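Local coordinates for protein esterase (Staphylococcus aureus subsp. aureus USA300_TCH1516, PDB 3D7R) that probably hydrolyses ester bonds as a member of the alpha/beta hydrolase superfamily, its exact substrate being unknown, at residues Phe114-Thr126 / Ile301-Ala315. Residues are numbered along the deposited sequence; the frame is centred on the assembly and turned at random. Where two conformers were deposited one is given.
Sequences FHWRLLDKITLST and IYPIRQSHKAIKQIA. With DMS (dimethyl sulfoxide), chain F.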
loop_
_atom_site.group_PDB
_atom_site.type_symbol
_atom_site.label_atom_id
_atom_site.label_comp_id
_atom_site.label_asym_id
_atom_site.label_seq_id
_atom_site.Cartn_x
_atom_site.Cartn_y
_atom_site.Cartn_z
ATOM N N PHE A 114 3.260 12.525 -4.876
ATOM C CA PHE A 114 2.908 12.620 -3.458
ATOM C C PHE A 114 3.379 11.388 -2.677
ATOM O O PHE A 114 3.584 11.464 -1.453
ATOM C CB PHE A 114 1.382 12.779 -3.284
ATOM C CG PHE A 114 0.865 14.179 -3.539
ATOM C CD1 PHE A 114 1.556 15.077 -4.360
ATOM C CD2 PHE A 114 -0.320 14.604 -2.960
ATOM C CE1 PHE A 114 1.069 16.388 -4.584
ATOM C CE2 PHE A 114 -0.819 15.901 -3.197
ATOM C CZ PHE A 114 -0.114 16.788 -4.006
ATOM N N HIS A 115 3.519 10.250 -3.363
ATOM C CA HIS A 115 4.138 9.073 -2.749
ATOM C C HIS A 115 5.614 9.351 -2.492
ATOM O O HIS A 115 6.137 8.997 -1.446
ATOM C CB HIS A 115 4.017 7.824 -3.631
ATOM C CG HIS A 115 2.697 7.112 -3.538
ATOM N ND1 HIS A 115 1.929 6.824 -4.648
ATOM C CD2 HIS A 115 2.033 6.593 -2.478
ATOM C CE1 HIS A 115 0.832 6.187 -4.272
ATOM N NE2 HIS A 115 0.876 6.027 -2.959
ATOM N N TRP A 116 6.290 9.973 -3.456
ATOM C CA TRP A 116 7.691 10.333 -3.264
ATOM C C TRP A 116 7.840 11.189 -2.018
ATOM O O TRP A 116 8.709 10.953 -1.170
ATOM C CB TRP A 116 8.212 11.064 -4.503
ATOM C CG TRP A 116 8.596 10.078 -5.562
ATOM C CD1 TRP A 116 7.759 9.406 -6.424
ATOM C CD2 TRP A 116 9.914 9.601 -5.829
ATOM N NE1 TRP A 116 8.498 8.567 -7.227
ATOM C CE2 TRP A 116 9.817 8.655 -6.871
ATOM C CE3 TRP A 116 11.167 9.890 -5.296
ATOM C CZ2 TRP A 116 10.934 8.003 -7.392
ATOM C CZ3 TRP A 116 12.272 9.222 -5.798
ATOM C CH2 TRP A 116 12.149 8.294 -6.839
ATOM N N ARG A 117 6.943 12.155 -1.893
ATOM C CA ARG A 117 7.003 13.104 -0.791
ATOM C C ARG A 117 6.698 12.431 0.558
ATOM O O ARG A 117 7.385 12.686 1.549
ATOM C CB ARG A 117 6.055 14.254 -1.088
ATOM C CG ARG A 117 6.084 15.345 -0.087
ATOM C CD ARG A 117 5.372 16.536 -0.653
ATOM N NE ARG A 117 5.360 17.557 0.360
ATOM C CZ ARG A 117 4.554 18.608 0.358
ATOM N NH1 ARG A 117 3.673 18.773 -0.637
ATOM N NH2 ARG A 117 4.637 19.475 1.365
ATOM N N LEU A 118 5.689 11.559 0.583
ATOM C CA LEU A 118 5.343 10.809 1.792
ATOM C C LEU A 118 6.513 9.940 2.272
ATOM O O LEU A 118 6.824 9.908 3.453
ATOM C CB LEU A 118 4.106 9.923 1.545
ATOM C CG LEU A 118 3.693 8.928 2.652
ATOM C CD1 LEU A 118 3.430 9.639 4.013
ATOM C CD2 LEU A 118 2.464 8.085 2.236
ATOM N N LEU A 119 7.123 9.206 1.344
ATOM C CA LEU A 119 8.239 8.319 1.673
ATOM C C LEU A 119 9.451 9.086 2.213
ATOM O O LEU A 119 10.109 8.655 3.163
ATOM C CB LEU A 119 8.594 7.457 0.460
ATOM C CG LEU A 119 7.801 6.128 0.394
ATOM C CD1 LEU A 119 6.290 6.319 0.462
ATOM C CD2 LEU A 119 8.172 5.368 -0.859
ATOM N N ASP A 120 9.740 10.223 1.598
ATOM C CA ASP A 120 10.775 11.116 2.103
ATOM C C ASP A 120 10.516 11.480 3.566
ATOM O O ASP A 120 11.396 11.292 4.413
ATOM C CB ASP A 120 10.866 12.370 1.228
ATOM C CG ASP A 120 12.112 13.174 1.497
ATOM O OD1 ASP A 120 13.192 12.577 1.659
ATOM O OD2 ASP A 120 12.018 14.409 1.542
ATOM N N LYS A 121 9.297 11.944 3.869
ATOM C CA LYS A 121 8.912 12.282 5.244
ATOM C C LYS A 121 9.037 11.115 6.213
ATOM O O LYS A 121 9.524 11.301 7.326
ATOM C CB LYS A 121 7.479 12.835 5.326
ATOM C CG LYS A 121 7.232 14.098 4.488
ATOM C CD LYS A 121 6.462 15.139 5.285
ATOM C CE LYS A 121 5.940 16.255 4.387
ATOM N NZ LYS A 121 6.977 17.018 3.644
ATOM N N ILE A 122 8.580 9.928 5.803
ATOM C CA ILE A 122 8.658 8.753 6.673
ATOM C C ILE A 122 10.122 8.396 6.960
ATOM O O ILE A 122 10.477 8.017 8.098
ATOM C CB ILE A 122 7.919 7.522 6.049
ATOM C CG1 ILE A 122 6.394 7.733 6.068
ATOM C CG2 ILE A 122 8.262 6.225 6.806
ATOM C CD1 ILE A 122 5.646 6.804 5.124
ATOM N N THR A 123 10.963 8.484 5.920
ATOM C CA THR A 123 12.395 8.241 6.089
ATOM C C THR A 123 12.964 9.168 7.168
ATOM O O THR A 123 13.636 8.727 8.091
ATOM C CB THR A 123 13.179 8.477 4.765
ATOM O OG1 THR A 123 12.626 7.662 3.726
ATOM C CG2 THR A 123 14.700 8.157 4.936
ATOM N N LEU A 124 12.692 10.463 7.037
ATOM C CA LEU A 124 13.226 11.453 7.957
ATOM C C LEU A 124 12.659 11.311 9.369
ATOM O O LEU A 124 13.368 11.596 10.345
ATOM C CB LEU A 124 12.996 12.872 7.414
ATOM C CG LEU A 124 14.133 13.458 6.552
ATOM C CD1 LEU A 124 14.366 12.673 5.272
ATOM C CD2 LEU A 124 13.832 14.926 6.230
ATOM N N SER A 125 11.398 10.865 9.485
ATOM C CA SER A 125 10.784 10.666 10.817
ATOM C C SER A 125 11.167 9.375 11.528
ATOM O O SER A 125 11.339 9.360 12.752
ATOM C CB SER A 125 9.253 10.761 10.734
ATOM O OG SER A 125 8.879 12.003 10.168
ATOM N N THR A 126 11.265 8.279 10.783
ATOM C CA THR A 126 11.539 6.976 11.386
ATOM C C THR A 126 13.036 6.668 11.467
ATOM O O THR A 126 13.471 5.883 12.323
ATOM C CB THR A 126 10.870 5.840 10.593
ATOM O OG1 THR A 126 11.434 5.790 9.279
ATOM C CG2 THR A 126 9.339 6.080 10.483
ATOM N N ILE A 301 -1.008 10.969 2.079
ATOM C CA ILE A 301 -0.288 11.472 0.890
ATOM C C ILE A 301 -0.495 12.964 0.692
ATOM O O ILE A 301 0.285 13.632 -0.015
ATOM C CB ILE A 301 -0.675 10.713 -0.409
ATOM C CG1 ILE A 301 -2.148 10.979 -0.781
ATOM C CG2 ILE A 301 -0.383 9.219 -0.256
ATOM C CD1 ILE A 301 -2.507 10.674 -2.250
ATOM N N TYR A 302 -1.553 13.494 1.305
ATOM C CA TYR A 302 -1.855 14.912 1.216
ATOM C C TYR A 302 -1.059 15.757 2.219
ATOM O O TYR A 302 -0.839 15.333 3.367
ATOM C CB TYR A 302 -3.369 15.157 1.369
ATOM C CG TYR A 302 -4.188 14.490 0.270
ATOM C CD1 TYR A 302 -4.258 15.043 -1.005
ATOM C CD2 TYR A 302 -4.869 13.279 0.506
ATOM C CE1 TYR A 302 -5.012 14.434 -2.032
ATOM C CE2 TYR A 302 -5.617 12.654 -0.518
ATOM C CZ TYR A 302 -5.686 13.237 -1.783
ATOM O OH TYR A 302 -6.425 12.626 -2.792
ATOM N N PRO A 303 -0.629 16.962 1.797
ATOM C CA PRO A 303 0.117 17.876 2.672
ATOM C C PRO A 303 -0.788 18.621 3.671
ATOM O O PRO A 303 -0.992 19.834 3.572
ATOM C CB PRO A 303 0.799 18.826 1.673
ATOM C CG PRO A 303 -0.163 18.903 0.538
ATOM C CD PRO A 303 -0.809 17.525 0.441
ATOM N N ILE A 304 -1.330 17.867 4.627
ATOM C CA ILE A 304 -2.269 18.374 5.620
ATOM C C ILE A 304 -1.822 17.932 7.021
ATOM O O ILE A 304 -1.083 16.966 7.169
ATOM C CB ILE A 304 -3.720 17.890 5.341
ATOM C CG1 ILE A 304 -3.761 16.350 5.247
ATOM C CG2 ILE A 304 -4.253 18.560 4.042
ATOM C CD1 ILE A 304 -5.142 15.736 5.219
ATOM N N ARG A 305 -2.280 18.633 8.050
ATOM C CA ARG A 305 -1.777 18.361 9.395
ATOM C C ARG A 305 -2.013 16.928 9.846
ATOM O O ARG A 305 -1.161 16.371 10.518
ATOM C CB ARG A 305 -2.285 19.378 10.424
ATOM C CG ARG A 305 -1.840 20.797 10.075
ATOM C CD ARG A 305 -1.504 21.658 11.292
ATOM N NE ARG A 305 -1.469 23.095 10.967
ATOM C CZ ARG A 305 -0.579 23.684 10.162
ATOM N NH1 ARG A 305 -0.636 25.003 9.962
ATOM N NH2 ARG A 305 0.373 22.968 9.562
ATOM N N GLN A 306 -3.145 16.340 9.464
ATOM C CA GLN A 306 -3.504 14.945 9.873
ATOM C C GLN A 306 -2.492 13.912 9.359
ATOM O O GLN A 306 -2.231 12.890 9.998
ATOM C CB GLN A 306 -4.911 14.586 9.394
ATOM C CG GLN A 306 -6.056 15.426 10.037
ATOM C CD GLN A 306 -6.326 16.758 9.330
ATOM O OE1 GLN A 306 -5.573 17.186 8.448
ATOM N NE2 GLN A 306 -7.406 17.423 9.727
ATOM N N SER A 307 -1.960 14.183 8.172
ATOM C CA SER A 307 -0.904 13.373 7.592
ATOM C C SER A 307 0.354 13.428 8.447
ATOM O O SER A 307 0.979 12.397 8.713
ATOM C CB SER A 307 -0.614 13.858 6.184
ATOM O OG SER A 307 -1.786 13.731 5.397
ATOM N N HIS A 308 0.719 14.627 8.888
ATOM C CA HIS A 308 1.875 14.782 9.753
ATOM C C HIS A 308 1.646 14.080 11.096
ATOM O O HIS A 308 2.558 13.457 11.637
ATOM C CB HIS A 308 2.214 16.254 9.923
ATOM C CG HIS A 308 2.797 16.864 8.691
ATOM N ND1 HIS A 308 2.084 17.712 7.870
ATOM C CD2 HIS A 308 4.008 16.703 8.108
ATOM C CE1 HIS A 308 2.843 18.074 6.850
ATOM N NE2 HIS A 308 4.016 17.474 6.971
ATOM N N LYS A 309 0.418 14.150 11.603
ATOM C CA LYS A 309 0.064 13.415 12.817
ATOM C C LYS A 309 0.162 11.900 12.605
ATOM O O LYS A 309 0.671 11.202 13.474
ATOM C CB LYS A 309 -1.342 13.795 13.308
ATOM C CG LYS A 309 -1.733 13.160 14.640
ATOM C CD LYS A 309 -3.192 13.458 15.034
ATOM C CE LYS A 309 -3.482 12.832 16.400
ATOM N NZ LYS A 309 -4.843 13.172 16.884
ATOM N N ALA A 310 -0.297 11.398 11.456
ATOM C CA ALA A 310 -0.208 9.959 11.154
ATOM C C ALA A 310 1.247 9.523 11.052
ATOM O O ALA A 310 1.620 8.457 11.519
ATOM C CB ALA A 310 -0.951 9.617 9.868
ATOM N N ILE A 311 2.057 10.342 10.406
ATOM C CA ILE A 311 3.488 10.057 10.269
ATOM C C ILE A 311 4.162 10.003 11.636
ATOM O O ILE A 311 4.962 9.094 11.889
ATOM C CB ILE A 311 4.182 11.050 9.307
ATOM C CG1 ILE A 311 3.739 10.751 7.868
ATOM C CG2 ILE A 311 5.713 10.951 9.410
ATOM C CD1 ILE A 311 3.873 11.937 6.923
ATOM N N LYS A 312 3.816 10.939 12.529
ATOM C CA LYS A 312 4.361 10.913 13.892
ATOM C C LYS A 312 3.931 9.640 14.628
ATOM O O LYS A 312 4.717 9.082 15.396
ATOM C CB LYS A 312 3.953 12.143 14.702
ATOM C CG LYS A 312 4.606 13.434 14.256
ATOM C CD LYS A 312 4.199 14.614 15.181
ATOM C CE LYS A 312 4.340 15.971 14.472
ATOM N NZ LYS A 312 5.642 16.655 14.759
ATOM N N GLN A 313 2.696 9.196 14.408
ATOM C CA GLN A 313 2.213 7.947 15.004
ATOM C C GLN A 313 2.967 6.711 14.491
ATOM O O GLN A 313 3.237 5.772 15.257
ATOM C CB GLN A 313 0.712 7.788 14.778
ATOM C CG GLN A 313 -0.112 8.764 15.653
ATOM C CD GLN A 313 -1.538 8.906 15.199
ATOM O OE1 GLN A 313 -1.853 8.763 14.012
ATOM N NE2 GLN A 313 -2.424 9.185 16.148
ATOM N N ILE A 314 3.267 6.698 13.191
ATOM C CA ILE A 314 4.160 5.680 12.619
ATOM C C ILE A 314 5.517 5.705 13.331
ATOM O O ILE A 314 5.969 4.667 13.822
ATOM C CB ILE A 314 4.327 5.856 11.094
ATOM C CG1 ILE A 314 2.976 5.607 10.393
ATOM C CG2 ILE A 314 5.422 4.892 10.550
ATOM C CD1 ILE A 314 2.969 5.868 8.899
ATOM N N ALA A 315 6.135 6.888 13.431
ATOM C CA ALA A 315 7.449 7.049 14.069
ATOM C C ALA A 315 7.450 6.584 15.535
ATOM O O ALA A 315 8.354 5.874 15.970
ATOM C CB ALA A 315 7.911 8.507 13.986
HETATM S S DMS F . -6.389 8.683 15.630
HETATM O O DMS F . -5.050 9.653 16.270
HETATM C C1 DMS F . -7.402 8.168 17.040
HETATM C C2 DMS F . -7.529 9.838 14.844
HETATM O O HOH W 1 2.800 13.890 -0.075
#
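Ile301 meets the first turns of helix 113-126 with both side chain and backbone. Its branched side chain sends the CG2 methyl to Leu118 CD2 at 3.9 Å, while its carbonyl O lies 3.2 Å from Phe114 CD2. No direct hydrogen bond joins the two segments; a water that donates to Phe114 O also lies near Ile301 O, but too close for that bridge to be certain. Tyr302 then brings CD1 to the edge of the Phe114 ring. Pro303, centre of an inverse gamma turn, suits the bend by its rigid ring, whose apolar carbons serve two neighbours: CD approaches Phe114 CE2, and CB lies 3.7 Å from Arg117 NH1, the guanidinium end of the outstretched arginine.

After this turn, in the conformer described, Ser307 OG donates to Tyr302 O (2.8 Å). His308 touches the aliphatic end of Lys121, NE2 to CE 3.4 Å; Lys121 NZ stays 4.5 Å from NE2, so the meeting is packing and not a polar bond. Ile311 is the main apolar contact of helix 305-315. Its chi1 of -72° parts the two branches, so that CD1 packs against Leu118 CD1 at 3.7 Å while CG2 goes to Ser125. The Ser125 hydroxyl bonds back to Lys121 O, which suits a polar residue to this apolar neighbour. Ile314 meets Thr126 methyl to methyl, and the small Ala315 lets the backbones close to 4.9 Å between its CA and Thr126 CA.

The helices cross at -42°, packed side by side on one face of the alpha/beta hydrolase sheet: Leu118 and Ile122 rest on strand 98-102, Ala310 and Gln313 on strand 287-292.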